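Local coordinates for protein histidinol dehydrogenase (Elizabethkingia anophelis NUHP1, PDB 6AN0) that probably catalyses the final step of histidine biosynthesis, two successive NAD-dependent oxidations that turn L-histidinol into L-histidine, with zinc as cofactor, at residues A[271-282]-A[309-320]. Numbering follows the deposited sequence.
Sequences QVILLTTDENIL and SRGIVLDSIEKC
The Gln271 amide and the Arg310 guanidinium meet obliquely, their planes 62° apart, with Gln271 NE2 3.4 Å from Arg310 NH1. Both nitrogens are donors and do not bond to each other; both donate to the carbonyl oxygen of Gln25, which probably lets them sit this close. OE1 of the same amide pairs with Tyr327. Ile273 CD1 also approaches the guanidinium obliquely and packs along the aliphatic part of Arg310, 4.0 Å from Arg310 CB. The strands that carry them, 271-276 and 310-313, run parallel as neighbours in a six-stranded parallel sheet. Backbone bonds step from one strand to the other, the shortest from Ile312 N to Leu274 O (2.7 Å). Where the pairing begins, Ser309 OG takes the place of a carbonyl: with OG beside its own backbone N (chi1 -63°), it accepts from Val272 N at 3.1 Å and is also bonded to Ala305 O. On one face, branched Leu275 and Ile312 lie side by side against Phe323 of helix 317-327, Leu275 CD2 3.7 Å from Ile312 CB. On the other, Gly311 leaves room for Leu282 CD1, which lies 4.0 Å from Gly311 CA. Asp278 OD1 and Ser316 OG, acceptors on short side chains, N-cap the following helices by taking the N-H of Ile281 and of Lys319. Pairing main-chain N-H and C=O groups between the strands leaves mainly hydrocarbon facing the helices of this Rossmann-like domain.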
loop_
_atom_site.group_PDB
_atom_site.type_symbol
_atom_site.label_atom_id
_atom_site.label_comp_id
_atom_site.label_asym_id
_atom_site.label_seq_id
_atom_site.Cartn_x
_atom_site.Cartn_y
_atom_site.Cartn_z
ATOM N N GLN A 271 -17.671 -14.347 9.883
ATOM C CA GLN A 271 -17.456 -14.745 11.265
ATOM C C GLN A 271 -17.798 -13.582 12.179
ATOM O O GLN A 271 -17.461 -12.429 11.881
ATOM C CB GLN A 271 -16.004 -15.180 11.522
ATOM C CG GLN A 271 -15.777 -15.690 12.948
ATOM C CD GLN A 271 -14.359 -16.164 13.193
ATOM O OE1 GLN A 271 -13.407 -15.422 12.981
ATOM N NE2 GLN A 271 -14.211 -17.420 13.635
ATOM N N VAL A 272 -18.454 -13.879 13.296
ATOM C CA VAL A 272 -18.690 -12.852 14.303
ATOM C C VAL A 272 -18.131 -13.325 15.640
ATOM O O VAL A 272 -18.132 -14.519 15.962
ATOM C CB VAL A 272 -20.186 -12.462 14.425
ATOM C CG1 VAL A 272 -20.803 -12.225 13.042
ATOM C CG2 VAL A 272 -20.976 -13.514 15.201
ATOM N N ILE A 273 -17.635 -12.363 16.418
ATOM C CA ILE A 273 -17.066 -12.610 17.735
ATOM C C ILE A 273 -17.743 -11.659 18.704
ATOM O O ILE A 273 -17.760 -10.447 18.465
ATOM C CB ILE A 273 -15.540 -12.380 17.755
ATOM C CG1 ILE A 273 -14.849 -13.223 16.678
ATOM C CG2 ILE A 273 -14.979 -12.701 19.140
ATOM C CD1 ILE A 273 -14.832 -14.687 16.984
ATOM N N LEU A 274 -18.314 -12.202 19.780
ATOM C CA LEU A 274 -18.893 -11.396 20.855
ATOM C C LEU A 274 -18.074 -11.597 22.127
ATOM O O LEU A 274 -17.961 -12.721 22.628
ATOM C CB LEU A 274 -20.361 -11.773 21.092
ATOM C CG LEU A 274 -21.066 -11.169 22.317
ATOM C CD1 LEU A 274 -21.085 -9.644 22.252
ATOM C CD2 LEU A 274 -22.488 -11.713 22.450
ATOM N N LEU A 275 -17.494 -10.511 22.636
ATOM C CA LEU A 275 -16.787 -10.497 23.911
ATOM C C LEU A 275 -17.645 -9.740 24.911
ATOM O O LEU A 275 -18.076 -8.620 24.620
ATOM C CB LEU A 275 -15.417 -9.814 23.783
ATOM C CG LEU A 275 -14.455 -10.295 22.692
ATOM C CD1 LEU A 275 -13.153 -9.508 22.783
ATOM C CD2 LEU A 275 -14.192 -11.784 22.825
ATOM N N THR A 276 -17.926 -10.348 26.064
ATOM C CA THR A 276 -18.707 -9.667 27.094
ATOM C C THR A 276 -17.954 -9.704 28.415
ATOM O O THR A 276 -17.131 -10.595 28.650
ATOM C CB THR A 276 -20.114 -10.288 27.291
ATOM O OG1 THR A 276 -19.996 -11.572 27.913
ATOM C CG2 THR A 276 -20.843 -10.447 25.973
ATOM N N THR A 277 -18.240 -8.728 29.284
ATOM C CA THR A 277 -17.643 -8.738 30.614
ATOM C C THR A 277 -18.463 -9.502 31.649
ATOM O O THR A 277 -17.997 -9.643 32.783
ATOM C CB THR A 277 -17.393 -7.314 31.140
ATOM O OG1 THR A 277 -18.609 -6.551 31.115
ATOM C CG2 THR A 277 -16.324 -6.618 30.308
ATOM N N ASP A 278 -19.662 -9.988 31.321
ATOM C CA ASP A 278 -20.278 -10.962 32.216
ATOM C C ASP A 278 -21.220 -11.869 31.435
ATOM O O ASP A 278 -21.638 -11.567 30.313
ATOM C CB ASP A 278 -20.959 -10.298 33.446
ATOM C CG ASP A 278 -22.345 -9.692 33.169
ATOM O OD1 ASP A 278 -23.093 -10.134 32.271
ATOM O OD2 ASP A 278 -22.707 -8.758 33.921
ATOM N N GLU A 279 -21.546 -12.995 32.068
ATOM C CA GLU A 279 -22.276 -14.063 31.406
ATOM C C GLU A 279 -23.725 -13.682 31.134
ATOM O O GLU A 279 -24.322 -14.174 30.168
ATOM C CB GLU A 279 -22.196 -15.321 32.271
ATOM C CG GLU A 279 -22.484 -16.618 31.556
ATOM C CD GLU A 279 -22.068 -17.811 32.391
ATOM O OE1 GLU A 279 -22.195 -18.958 31.913
ATOM O OE2 GLU A 279 -21.603 -17.587 33.529
ATOM N N ASN A 280 -24.309 -12.822 31.973
ATOM C CA ASN A 280 -25.705 -12.434 31.784
ATOM C C ASN A 280 -25.897 -11.649 30.489
ATOM O O ASN A 280 -26.905 -11.829 29.791
ATOM C CB ASN A 280 -26.186 -11.623 32.985
ATOM C CG ASN A 280 -27.656 -11.282 32.898
ATOM O OD1 ASN A 280 -28.028 -10.118 32.752
ATOM N ND2 ASN A 280 -28.505 -12.303 32.979
ATOM N N ILE A 281 -24.945 -10.776 30.151
ATOM C CA ILE A 281 -24.996 -10.077 28.870
ATOM C C ILE A 281 -24.913 -11.070 27.720
ATOM O O ILE A 281 -25.624 -10.944 26.715
ATOM C CB ILE A 281 -23.862 -9.037 28.780
ATOM C CG1 ILE A 281 -23.974 -8.018 29.916
ATOM C CG2 ILE A 281 -23.868 -8.352 27.411
ATOM C CD1 ILE A 281 -22.628 -7.556 30.424
ATOM N N LEU A 282 -24.012 -12.048 27.833
ATOM C CA LEU A 282 -23.896 -13.074 26.801
ATOM C C LEU A 282 -25.202 -13.845 26.640
ATOM O O LEU A 282 -25.698 -14.019 25.521
ATOM C CB LEU A 282 -22.742 -14.018 27.138
ATOM C CG LEU A 282 -22.484 -15.117 26.108
ATOM C CD1 LEU A 282 -22.075 -14.533 24.749
ATOM C CD2 LEU A 282 -21.432 -16.079 26.625
ATOM N N SER A 309 -18.777 -19.010 14.689
ATOM C CA SER A 309 -18.692 -17.819 15.522
ATOM C C SER A 309 -18.539 -18.196 16.994
ATOM O O SER A 309 -18.739 -19.347 17.390
ATOM C CB SER A 309 -19.927 -16.943 15.290
ATOM O OG SER A 309 -19.945 -16.500 13.939
ATOM N N ARG A 310 -18.155 -17.209 17.814
ATOM C CA ARG A 310 -17.789 -17.469 19.204
ATOM C C ARG A 310 -18.291 -16.347 20.100
ATOM O O ARG A 310 -18.115 -15.174 19.769
ATOM C CB ARG A 310 -16.262 -17.596 19.366
ATOM C CG ARG A 310 -15.600 -18.536 18.370
ATOM C CD ARG A 310 -14.143 -18.797 18.693
ATOM N NE ARG A 310 -13.621 -19.857 17.838
ATOM C CZ ARG A 310 -12.864 -19.651 16.766
ATOM N NH1 ARG A 310 -12.511 -18.420 16.428
ATOM N NH2 ARG A 310 -12.442 -20.683 16.043
ATOM N N GLY A 311 -18.899 -16.708 21.226
ATOM C CA GLY A 311 -19.153 -15.776 22.319
ATOM C C GLY A 311 -18.243 -16.094 23.496
ATOM O O GLY A 311 -18.166 -17.242 23.943
ATOM N N ILE A 312 -17.552 -15.067 23.989
ATOM C CA ILE A 312 -16.496 -15.247 24.980
ATOM C C ILE A 312 -16.716 -14.276 26.130
ATOM O O ILE A 312 -16.860 -13.069 25.908
ATOM C CB ILE A 312 -15.105 -15.035 24.349
ATOM C CG1 ILE A 312 -14.955 -15.920 23.104
ATOM C CG2 ILE A 312 -14.004 -15.319 25.375
ATOM C CD1 ILE A 312 -13.725 -15.631 22.274
ATOM N N VAL A 313 -16.719 -14.795 27.355
ATOM C CA VAL A 313 -16.771 -13.964 28.555
ATOM C C VAL A 313 -15.354 -13.752 29.070
ATOM O O VAL A 313 -14.611 -14.715 29.295
ATOM C CB VAL A 313 -17.664 -14.587 29.641
ATOM C CG1 VAL A 313 -17.631 -13.716 30.885
ATOM C CG2 VAL A 313 -19.081 -14.723 29.135
ATOM N N LEU A 314 -14.981 -12.491 29.250
ATOM C CA LEU A 314 -13.692 -12.094 29.796
ATOM C C LEU A 314 -13.935 -11.059 30.886
ATOM O O LEU A 314 -14.839 -10.229 30.765
ATOM C CB LEU A 314 -12.782 -11.525 28.683
ATOM C CG LEU A 314 -12.398 -12.510 27.571
ATOM C CD1 LEU A 314 -11.757 -11.805 26.359
ATOM C CD2 LEU A 314 -11.485 -13.614 28.117
ATOM N N ASP A 315 -13.125 -11.090 31.942
ATOM C CA ASP A 315 -13.513 -10.436 33.187
ATOM C C ASP A 315 -13.148 -8.952 33.254
ATOM O O ASP A 315 -13.226 -8.366 34.335
ATOM C CB ASP A 315 -12.925 -11.186 34.392
ATOM C CG ASP A 315 -11.409 -11.243 34.386
ATOM O OD1 ASP A 315 -10.766 -10.555 33.568
ATOM O OD2 ASP A 315 -10.857 -11.993 35.221
ATOM N N SER A 316 -12.766 -8.329 32.139
ATOM C CA SER A 316 -12.567 -6.884 32.128
ATOM C C SER A 316 -12.593 -6.381 30.692
ATOM O O SER A 316 -12.338 -7.134 29.747
ATOM C CB SER A 316 -11.251 -6.485 32.807
ATOM O OG SER A 316 -10.134 -6.820 32.003
ATOM N N ILE A 317 -12.908 -5.088 30.542
ATOM C CA ILE A 317 -12.867 -4.457 29.222
ATOM C C ILE A 317 -11.440 -4.446 28.690
ATOM O O ILE A 317 -11.210 -4.634 27.489
ATOM C CB ILE A 317 -13.470 -3.038 29.277
ATOM C CG1 ILE A 317 -14.963 -3.106 29.594
ATOM C CG2 ILE A 317 -13.259 -2.287 27.958
ATOM C CD1 ILE A 317 -15.599 -1.762 29.896
ATOM N N GLU A 318 -10.454 -4.237 29.570
ATOM C CA GLU A 318 -9.085 -4.230 29.071
ATOM C C GLU A 318 -8.679 -5.604 28.545
ATOM O O GLU A 318 -7.942 -5.676 27.554
ATOM C CB GLU A 318 -8.099 -3.738 30.139
ATOM C CG GLU A 318 -8.245 -2.253 30.577
ATOM C CD GLU A 318 -8.237 -1.208 29.440
ATOM O OE1 GLU A 318 -9.005 -0.242 29.564
ATOM O OE2 GLU A 318 -7.476 -1.304 28.456
ATOM N N LYS A 319 -9.168 -6.695 29.145
ATOM C CA LYS A 319 -8.901 -8.017 28.581
ATOM C C LYS A 319 -9.590 -8.190 27.231
ATOM O O LYS A 319 -9.015 -8.777 26.302
ATOM C CB LYS A 319 -9.358 -9.115 29.542
ATOM C CG LYS A 319 -8.235 -9.904 30.165
ATOM C CD LYS A 319 -8.785 -10.979 31.082
ATOM C CE LYS A 319 -7.720 -11.494 32.027
ATOM N NZ LYS A 319 -8.289 -12.487 32.967
ATOM N N CYS A 320 -10.828 -7.700 27.110
ATOM C CA CYS A 320 -11.534 -7.778 25.835
ATOM C C CYS A 320 -10.770 -7.051 24.736
ATOM O O CYS A 320 -10.654 -7.557 23.614
ATOM C CB CYS A 320 -12.942 -7.197 25.971
ATOM S SG CYS A 320 -14.086 -8.147 27.016
#